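Local coordinates for Spermidine/putrescine ABC transporter, periplasmic binding protein (Treponema pallidum, PDB 2V84) that binds polyamines, probably as the periplasmic receptor that hands spermidine and putrescine to an ABC transporter, at residues Asn103-Phe106 with Val111-Arg114; Arg167-Ala172 with Ala335-Val340; Ala230-Thr235 with Thr309-Glu314. One frame throughout, in Å; residues are numbered along the deposited sequence. Where two conformers were deposited one is given.

Contact 1: Asn103-Phe106 with Val111-Arg114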
loop_
_atom_site.group_PDB
_atom_site.type_symbol
_atom_site.label_atom_id
_atom_site.label_comp_id
_atom_site.label_asym_id
_atom_site.label_seq_id
_atom_site.Cartn_x
_atom_site.Cartn_y
_atom_site.Cartn_z
ATOM N N ASN A 103 -16.247 -15.376 -5.746
ATOM C CA ASN A 103 -15.474 -15.241 -4.496
ATOM C C ASN A 103 -15.359 -13.798 -3.991
ATOM O O ASN A 103 -14.817 -13.536 -2.904
ATOM C CB ASN A 103 -14.080 -15.859 -4.656
ATOM C CG ASN A 103 -14.126 -17.359 -4.827
ATOM O OD1 ASN A 103 -15.043 -18.001 -4.338
ATOM N ND2 ASN A 103 -13.148 -17.925 -5.550
ATOM N N VAL A 104 -15.912 -12.872 -4.766
ATOM C CA VAL A 104 -16.120 -11.475 -4.366
ATOM C C VAL A 104 -17.018 -11.438 -3.106
ATOM O O VAL A 104 -17.023 -10.455 -2.350
ATOM C CB VAL A 104 -16.610 -10.678 -5.630
ATOM C CG1 VAL A 104 -18.137 -10.444 -5.701
ATOM C CG2 VAL A 104 -15.751 -9.495 -5.969
ATOM N N GLN A 105 -17.739 -12.530 -2.860
ATOM C CA GLN A 105 -18.548 -12.653 -1.649
ATOM C C GLN A 105 -17.706 -12.774 -0.370
ATOM O O GLN A 105 -18.243 -12.729 0.737
ATOM C CB GLN A 105 -19.542 -13.814 -1.776
ATOM C CG GLN A 105 -20.688 -13.527 -2.731
ATOM C CD GLN A 105 -21.364 -12.200 -2.451
ATOM O OE1 GLN A 105 -21.997 -12.019 -1.410
ATOM N NE2 GLN A 105 -21.232 -11.261 -3.380
ATOM N N PHE A 106 -16.390 -12.918 -0.522
ATOM C CA PHE A 106 -15.500 -12.994 0.644
ATOM C C PHE A 106 -14.972 -11.627 1.092
ATOM O O PHE A 106 -14.232 -11.534 2.087
ATOM C CB PHE A 106 -14.337 -13.930 0.354
ATOM C CG PHE A 106 -14.747 -15.350 0.144
ATOM C CD1 PHE A 106 -15.626 -15.969 1.022
ATOM C CD2 PHE A 106 -14.235 -16.082 -0.920
ATOM C CE1 PHE A 106 -16.001 -17.298 0.830
ATOM C CE2 PHE A 106 -14.593 -17.399 -1.112
ATOM C CZ PHE A 106 -15.484 -18.007 -0.244
ATOM N N VAL A 111 -14.970 -3.335 4.463
ATOM C CA VAL A 111 -14.156 -2.865 3.358
ATOM C C VAL A 111 -15.031 -2.262 2.263
ATOM O O VAL A 111 -14.698 -1.203 1.718
ATOM C CB VAL A 111 -13.254 -3.983 2.797
ATOM C CG1 VAL A 111 -12.578 -3.535 1.512
ATOM C CG2 VAL A 111 -12.214 -4.360 3.830
ATOM N N ARG A 112 -16.133 -2.943 1.941
ATOM C CA ARG A 112 -17.092 -2.450 0.943
ATOM C C ARG A 112 -17.503 -1.005 1.240
ATOM O O ARG A 112 -17.589 -0.179 0.328
ATOM C CB ARG A 112 -18.338 -3.357 0.866
ATOM C CG ARG A 112 -18.044 -4.809 0.496
ATOM C CD ARG A 112 -19.326 -5.613 0.251
ATOM N NE ARG A 112 -19.150 -6.492 -0.909
ATOM C CZ ARG A 112 -19.108 -7.823 -0.868
ATOM N NH1 ARG A 112 -19.265 -8.470 0.284
ATOM N NH2 ARG A 112 -18.930 -8.512 -1.992
ATOM N N ALA A 113 -17.733 -0.704 2.515
ATOM C CA ALA A 113 -18.119 0.646 2.945
ATOM C C ALA A 113 -17.043 1.727 2.729
ATOM O O ALA A 113 -17.381 2.882 2.452
ATOM C CB ALA A 113 -18.582 0.630 4.400
ATOM N N ARG A 114 -15.763 1.362 2.859
ATOM C CA ARG A 114 -14.654 2.319 2.719
ATOM C C ARG A 114 -14.228 2.616 1.281
ATOM O O ARG A 114 -13.582 3.643 1.025
ATOM C CB ARG A 114 -13.406 1.832 3.459
ATOM C CG ARG A 114 -13.556 1.648 4.944
ATOM C CD ARG A 114 -12.275 1.079 5.524
ATOM N NE ARG A 114 -11.344 2.112 5.969
ATOM C CZ ARG A 114 -10.278 1.876 6.719
ATOM N NH1 ARG A 114 -10.000 0.647 7.123
ATOM N NH2 ARG A 114 -9.498 2.878 7.090
#

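Contact 2: Arg167-Ala172 with Ala335-Val340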
loop_
_atom_site.group_PDB
_atom_site.type_symbol
_atom_site.label_atom_id
_atom_site.label_comp_id
_atom_site.label_asym_id
_atom_site.label_seq_id
_atom_site.Cartn_x
_atom_site.Cartn_y
_atom_site.Cartn_z
ATOM N N ARG A 167 2.307 11.251 -0.837
ATOM C CA ARG A 167 1.019 11.070 -0.157
ATOM C C ARG A 167 1.184 10.451 1.237
ATOM O O ARG A 167 0.433 10.799 2.150
ATOM C CB ARG A 167 0.001 10.317 -1.027
ATOM C CG ARG A 167 -0.302 11.000 -2.333
ATOM C CD ARG A 167 -1.079 12.329 -2.168
ATOM N NE ARG A 167 -2.152 12.264 -1.165
ATOM C CZ ARG A 167 -3.412 11.904 -1.410
ATOM N NH1 ARG A 167 -3.792 11.540 -2.625
ATOM N NH2 ARG A 167 -4.299 11.884 -0.418
ATOM N N GLU A 168 2.167 9.563 1.393
ATOM C CA GLU A 168 2.491 8.986 2.715
ATOM C C GLU A 168 3.030 10.009 3.695
ATOM O O GLU A 168 2.590 10.062 4.849
ATOM C CB GLU A 168 3.509 7.833 2.615
ATOM C CG GLU A 168 2.990 6.507 2.027
ATOM C CD GLU A 168 1.799 5.864 2.745
ATOM O OE1 GLU A 168 1.358 6.281 3.834
ATOM O OE2 GLU A 168 1.267 4.911 2.174
ATOM N N VAL A 169 4.001 10.809 3.253
ATOM C CA VAL A 169 4.648 11.767 4.150
ATOM C C VAL A 169 3.744 12.963 4.460
ATOM O O VAL A 169 3.526 13.294 5.631
ATOM C CB VAL A 169 6.067 12.151 3.652
ATOM C CG1 VAL A 169 6.739 13.164 4.586
ATOM C CG2 VAL A 169 6.934 10.872 3.615
ATOM N N MET A 170 3.179 13.567 3.418
ATOM C CA MET A 170 2.176 14.623 3.619
ATOM C C MET A 170 0.996 14.110 4.446
ATOM O O MET A 170 0.481 14.817 5.334
ATOM C CB MET A 170 1.686 15.212 2.286
ATOM C CG MET A 170 2.694 16.119 1.566
ATOM S SD MET A 170 3.296 17.531 2.545
ATOM C CE MET A 170 1.892 18.624 2.318
ATOM N N GLY A 171 0.580 12.877 4.162
ATOM C CA GLY A 171 -0.536 12.247 4.867
ATOM C C GLY A 171 -0.279 12.104 6.353
ATOM O O GLY A 171 -1.132 12.444 7.173
ATOM N N ALA A 172 0.902 11.609 6.701
ATOM C CA ALA A 172 1.307 11.498 8.110
ATOM C C ALA A 172 1.330 12.848 8.813
ATOM O O ALA A 172 0.918 12.952 9.966
ATOM C CB ALA A 172 2.641 10.841 8.205
ATOM N N ALA A 335 3.637 20.900 -5.245
ATOM C CA ALA A 335 4.417 22.113 -5.026
ATOM C C ALA A 335 5.092 22.114 -3.671
ATOM O O ALA A 335 6.250 22.512 -3.549
ATOM C CB ALA A 335 3.532 23.351 -5.184
ATOM N N HIS A 336 4.378 21.649 -2.650
ATOM C CA HIS A 336 4.964 21.523 -1.329
ATOM C C HIS A 336 5.965 20.366 -1.283
ATOM O O HIS A 336 7.045 20.500 -0.703
ATOM C CB HIS A 336 3.878 21.330 -0.271
ATOM C CG HIS A 336 3.089 22.570 0.016
ATOM N ND1 HIS A 336 3.645 23.684 0.606
ATOM C CD2 HIS A 336 1.786 22.870 -0.197
ATOM C CE1 HIS A 336 2.723 24.621 0.736
ATOM N NE2 HIS A 336 1.584 24.150 0.260
ATOM N N TRP A 337 5.611 19.240 -1.903
ATOM C CA TRP A 337 6.478 18.070 -1.858
ATOM C C TRP A 337 7.813 18.237 -2.599
ATOM O O TRP A 337 8.836 17.838 -2.091
ATOM C CB TRP A 337 5.738 16.823 -2.309
ATOM C CG TRP A 337 6.585 15.605 -2.389
ATOM C CD1 TRP A 337 7.011 14.976 -3.532
ATOM C CD2 TRP A 337 7.111 14.844 -1.291
ATOM N NE1 TRP A 337 7.767 13.880 -3.214
ATOM C CE2 TRP A 337 7.841 13.768 -1.847
ATOM C CE3 TRP A 337 7.037 14.967 0.104
ATOM C CZ2 TRP A 337 8.516 12.826 -1.053
ATOM C CZ3 TRP A 337 7.706 14.023 0.892
ATOM C CH2 TRP A 337 8.432 12.971 0.305
ATOM N N ASN A 338 7.786 18.821 -3.794
ATOM C CA ASN A 338 9.025 19.032 -4.542
ATOM C C ASN A 338 10.030 19.917 -3.779
ATOM O O ASN A 338 11.244 19.779 -3.945
ATOM C CB ASN A 338 8.733 19.564 -5.958
ATOM C CG ASN A 338 8.281 18.463 -6.932
ATOM O OD1 ASN A 338 8.352 17.273 -6.637
ATOM N ND2 ASN A 338 7.827 18.874 -8.104
ATOM N N ALA A 339 9.509 20.795 -2.921
ATOM C CA ALA A 339 10.309 21.642 -2.059
ATOM C C ALA A 339 10.865 20.829 -0.879
ATOM O O ALA A 339 12.046 20.910 -0.561
ATOM C CB ALA A 339 9.480 22.804 -1.556
ATOM N N VAL A 340 10.001 20.055 -0.228
ATOM C CA VAL A 340 10.427 19.135 0.836
ATOM C C VAL A 340 11.501 18.170 0.321
ATOM O O VAL A 340 12.507 17.907 1.000
ATOM C CB VAL A 340 9.234 18.263 1.329
ATOM C CG1 VAL A 340 9.722 17.113 2.230
ATOM C CG2 VAL A 340 8.197 19.107 2.038
#

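Contact 3: Ala230-Thr235 with Thr309-Glu314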
loop_
_atom_site.group_PDB
_atom_site.type_symbol
_atom_site.label_atom_id
_atom_site.label_comp_id
_atom_site.label_asym_id
_atom_site.label_seq_id
_atom_site.Cartn_x
_atom_site.Cartn_y
_atom_site.Cartn_z
ATOM N N ALA A 230 8.523 -5.427 4.727
ATOM C CA ALA A 230 9.923 -5.151 4.363
ATOM C C ALA A 230 10.878 -5.213 5.558
ATOM O O ALA A 230 11.930 -5.841 5.491
ATOM C CB ALA A 230 10.038 -3.805 3.654
ATOM N N PHE A 231 10.521 -4.565 6.664
ATOM C CA PHE A 231 11.364 -4.599 7.869
ATOM C C PHE A 231 11.593 -6.036 8.309
ATOM O O PHE A 231 12.712 -6.438 8.644
ATOM C CB PHE A 231 10.680 -3.813 9.000
ATOM C CG PHE A 231 10.655 -2.324 8.783
ATOM C CD1 PHE A 231 11.842 -1.590 8.835
ATOM C CD2 PHE A 231 9.461 -1.650 8.571
ATOM C CE1 PHE A 231 11.842 -0.206 8.647
ATOM C CE2 PHE A 231 9.445 -0.251 8.384
ATOM C CZ PHE A 231 10.655 0.469 8.414
ATOM N N PHE A 232 10.528 -6.827 8.308
ATOM C CA PHE A 232 10.634 -8.168 8.865
ATOM C C PHE A 232 11.264 -9.162 7.896
ATOM O O PHE A 232 11.937 -10.083 8.326
ATOM C CB PHE A 232 9.276 -8.629 9.395
ATOM C CG PHE A 232 8.851 -7.919 10.659
ATOM C CD1 PHE A 232 9.369 -8.307 11.896
ATOM C CD2 PHE A 232 7.939 -6.867 10.610
ATOM C CE1 PHE A 232 8.993 -7.657 13.070
ATOM C CE2 PHE A 232 7.554 -6.194 11.780
ATOM C CZ PHE A 232 8.072 -6.609 13.015
ATOM N N ALA A 233 11.068 -8.968 6.593
ATOM C CA ALA A 233 11.730 -9.823 5.591
ATOM C C ALA A 233 13.233 -9.619 5.625
ATOM O O ALA A 233 14.022 -10.567 5.443
ATOM C CB ALA A 233 11.183 -9.520 4.198
ATOM N N GLU A 234 13.634 -8.387 5.914
ATOM C CA GLU A 234 15.024 -7.969 5.799
ATOM C C GLU A 234 15.851 -8.133 7.075
ATOM O O GLU A 234 17.083 -8.023 7.043
ATOM C CB GLU A 234 15.051 -6.516 5.358
ATOM C CG GLU A 234 16.387 -6.043 4.877
ATOM C CD GLU A 234 16.531 -6.165 3.390
ATOM O OE1 GLU A 234 15.523 -5.944 2.670
ATOM O OE2 GLU A 234 17.659 -6.467 2.952
ATOM N N THR A 235 15.190 -8.380 8.200
ATOM C CA THR A 235 15.894 -8.554 9.474
ATOM C C THR A 235 15.799 -10.017 9.877
ATOM O O THR A 235 14.716 -10.590 9.807
ATOM C CB THR A 235 15.288 -7.645 10.588
ATOM O OG1 THR A 235 15.526 -6.270 10.271
ATOM C CG2 THR A 235 15.927 -7.926 11.937
ATOM N N THR A 309 1.270 -15.643 11.848
ATOM C CA THR A 309 0.829 -14.552 12.726
ATOM C C THR A 309 1.174 -13.206 12.073
ATOM O O THR A 309 2.344 -12.947 11.768
ATOM C CB THR A 309 1.462 -14.674 14.138
ATOM O OG1 THR A 309 1.146 -15.962 14.686
ATOM C CG2 THR A 309 0.946 -13.585 15.078
ATOM N N PRO A 310 0.152 -12.354 11.827
ATOM C CA PRO A 310 0.380 -11.077 11.147
ATOM C C PRO A 310 1.270 -10.099 11.933
ATOM O O PRO A 310 1.282 -10.119 13.162
ATOM C CB PRO A 310 -1.036 -10.496 10.988
ATOM C CG PRO A 310 -1.967 -11.634 11.199
ATOM C CD PRO A 310 -1.272 -12.553 12.153
ATOM N N TYR A 311 1.989 -9.244 11.199
ATOM C CA TYR A 311 2.874 -8.230 11.782
ATOM C C TYR A 311 2.107 -7.064 12.373
ATOM O O TYR A 311 2.620 -6.337 13.205
ATOM C CB TYR A 311 3.884 -7.722 10.753
ATOM C CG TYR A 311 4.902 -8.770 10.371
ATOM C CD1 TYR A 311 5.497 -9.556 11.343
ATOM C CD2 TYR A 311 5.264 -8.983 9.038
ATOM C CE1 TYR A 311 6.427 -10.523 11.020
ATOM C CE2 TYR A 311 6.204 -9.968 8.699
ATOM C CZ TYR A 311 6.778 -10.720 9.703
ATOM O OH TYR A 311 7.716 -11.683 9.419
ATOM N N TYR A 312 0.882 -6.880 11.910
ATOM C CA TYR A 312 -0.064 -5.971 12.537
ATOM C C TYR A 312 -1.457 -6.590 12.396
ATOM O O TYR A 312 -1.642 -7.498 11.572
ATOM C CB TYR A 312 0.024 -4.579 11.919
ATOM C CG TYR A 312 -0.061 -4.507 10.406
ATOM C CD1 TYR A 312 -1.289 -4.341 9.767
ATOM C CD2 TYR A 312 1.088 -4.556 9.617
ATOM C CE1 TYR A 312 -1.369 -4.259 8.360
ATOM C CE2 TYR A 312 1.016 -4.452 8.199
ATOM C CZ TYR A 312 -0.215 -4.311 7.588
ATOM O OH TYR A 312 -0.322 -4.194 6.201
ATOM N N SER A 313 -2.412 -6.161 13.224
ATOM C CA SER A 313 -3.771 -6.708 13.138
ATOM C C SER A 313 -4.622 -5.841 12.235
ATOM O O SER A 313 -4.224 -4.731 11.896
ATOM C CB SER A 313 -4.427 -6.891 14.517
ATOM O OG SER A 313 -4.997 -5.687 14.977
ATOM N N GLU A 314 -5.782 -6.361 11.833
ATOM C CA GLU A 314 -6.695 -5.645 10.946
ATOM C C GLU A 314 -7.345 -4.496 11.698
ATOM O O GLU A 314 -7.807 -3.529 11.095
ATOM C CB GLU A 314 -7.764 -6.589 10.350
ATOM C CG GLU A 314 -8.647 -7.278 11.379
ATOM C CD GLU A 314 -10.086 -7.474 10.909
ATOM O OE1 GLU A 314 -10.444 -7.004 9.801
ATOM O OE2 GLU A 314 -10.868 -8.099 11.666
#

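Contact 1: Asn103-Phe106 with Val111-Arg114
Arg112 reaches from helix 109-114 to the backbone of the 3-10 turn at Asn103-Phe106. Its NH2 lies 2.7 Å from Val104 O. The distance is short, but the N-H...O angle is only 118°, and the hydrogen bond is weak. The carbonyl meets the guanidinium obliquely. NH1 stays farther off, at 4.0 Å from Val104 O, and adds no second bond.

Gln105 supplies another neighbour of this group, though tentatively, because its side chain was modelled in two conformers. In one of them NE2 is 3.8 Å from Arg112 NH2, a contact without a hydrogen bond. Gln105 starts out pointing away from the helix, and in this conformer its end comes back toward it. On the Val104 side chain, CG1 lies 4.3 Å from the same NH2.

The turn is held by the bond from Phe106 N to Asn103 O. Asn103 ND2 ties it further to Asn277 O, and the Phe106 backbone pairs with Arg300. Met121 touches both Val104 and Arg112. In the chain the turn follows strand 93-94, and helix 109-114 precedes strand 125-137. Val104 packs on Val125 of that second strand.

Contact 2: Arg167-Ala172 with Ala335-Val340
Two helices of the solute-binding fold pack here: helix 166-176, which carries part of the predicted spermidine site, and the C-terminal helix 330-342. Across the two segments the nearest CA atoms are those of Met170 and Trp337, 7.8 Å apart. The contact is apolar and largely buried.

Val169 and Trp337 carry it. Val169 CB sits 3.7 Å from CZ3 of the indole, on the six-membered ring. Its two methyls lie near neighbouring ring carbons: CG1 is 3.9 Å from Trp337 CZ3, CG2 4.2 Å from Trp337 CH2. The valine meets the ring obliquely, and the two side chains cross at about a right angle. Trp337 has CG anti to its N (chi1 176°), which extends the indole across to the other helix.

The predicted site lies on the same helix, on residues turned elsewhere. The Arg167 side chain leaves its helix on the side away from the C-terminal segment, and its guanidinium bonds Thr324 O and Val181 O. The end of Glu168 also leads away, to a salt bridge with Lys323. Glu168 N is hydrogen-bonded to Asp165 OD2, which links two site residues.

Met170 makes the second contact. Its chain curls over so that CE comes 4.2 Å from His336 CB. Helix 186-200 packs against both partners: Val196 touches Val169 and Val340, and Ala193 touches His336. The Trp337 ring also meets Phe207 edge-to-face.

Contact 3: Ala230-Thr235 with Thr309-Glu314
Phe232 and Tyr311 form an offset aromatic stack between helix 228-234 and the loop that runs from helix 282-292 to strand 321-322. The pair joins two parts of the solute-binding fold that are far apart in sequence, near the protein surface. The nearest CA atoms, those of Phe232 and Tyr311, are 8.3 Å apart.

The rings lie close and nearly parallel. Their centroids are 4.0 Å apart and the planes differ by 12°. The offset is uneven. Phe232 CG lies over the centre of the tyrosine ring, 3.5 Å above its plane. In return, Tyr311 CD1 covers one face of the phenylalanine nearer the rim. The two side chains slide past each other in opposite directions. The phenol end of Tyr311 therefore runs back along the root of Phe232, and the CD2-CE2 side of Phe232 lies near Tyr311 CB. Phe232 has CG anti to its carbonyl carbon (chi1 -72°), which lays its ring alongside that of Tyr311.

A CH-pi contact accompanies the stack. Phe232 CB stands over the same tyrosine face, 3.7 Å from the ring centroid and 29° off the normal.

Other neighbours surround the two rings. Phe232 also meets His240 edge-to-face and touches Ile243 and Phe245 of strand 243-246. The backbone of Tyr311 is hydrogen-bonded to the backbone of Gly293, and its side chain touches Ala228, in the helix that carries Phe232. Tyr311 OH has a weak hydrogen bond with Lys308 NZ.

The shortest approach across the contact is at the hydroxyl-bearing carbon: Phe232 CB lies 3.3 Å from Tyr311 CZ.

Overall arrangement
The three contacts are separate, and none touches another. Contacts 1 and 2 lie on opposite sides of the chain's centre, with their own centres 31 Å apart. Contact 3 is closest to contact 1: their nearest atoms are about 6 Å apart, although their centres are 24 Å apart. From contact 2 to contact 3 the centres are 26 Å apart and the nearest atoms about 10 Å. Along the sequence, contact 1 closes before the others open, and both segments of contact 3 fall between those of contact 2. Only contact 2 includes residues of the predicted spermidine site, Arg167 and Glu168. Contacts 1 and 3 lie away from it.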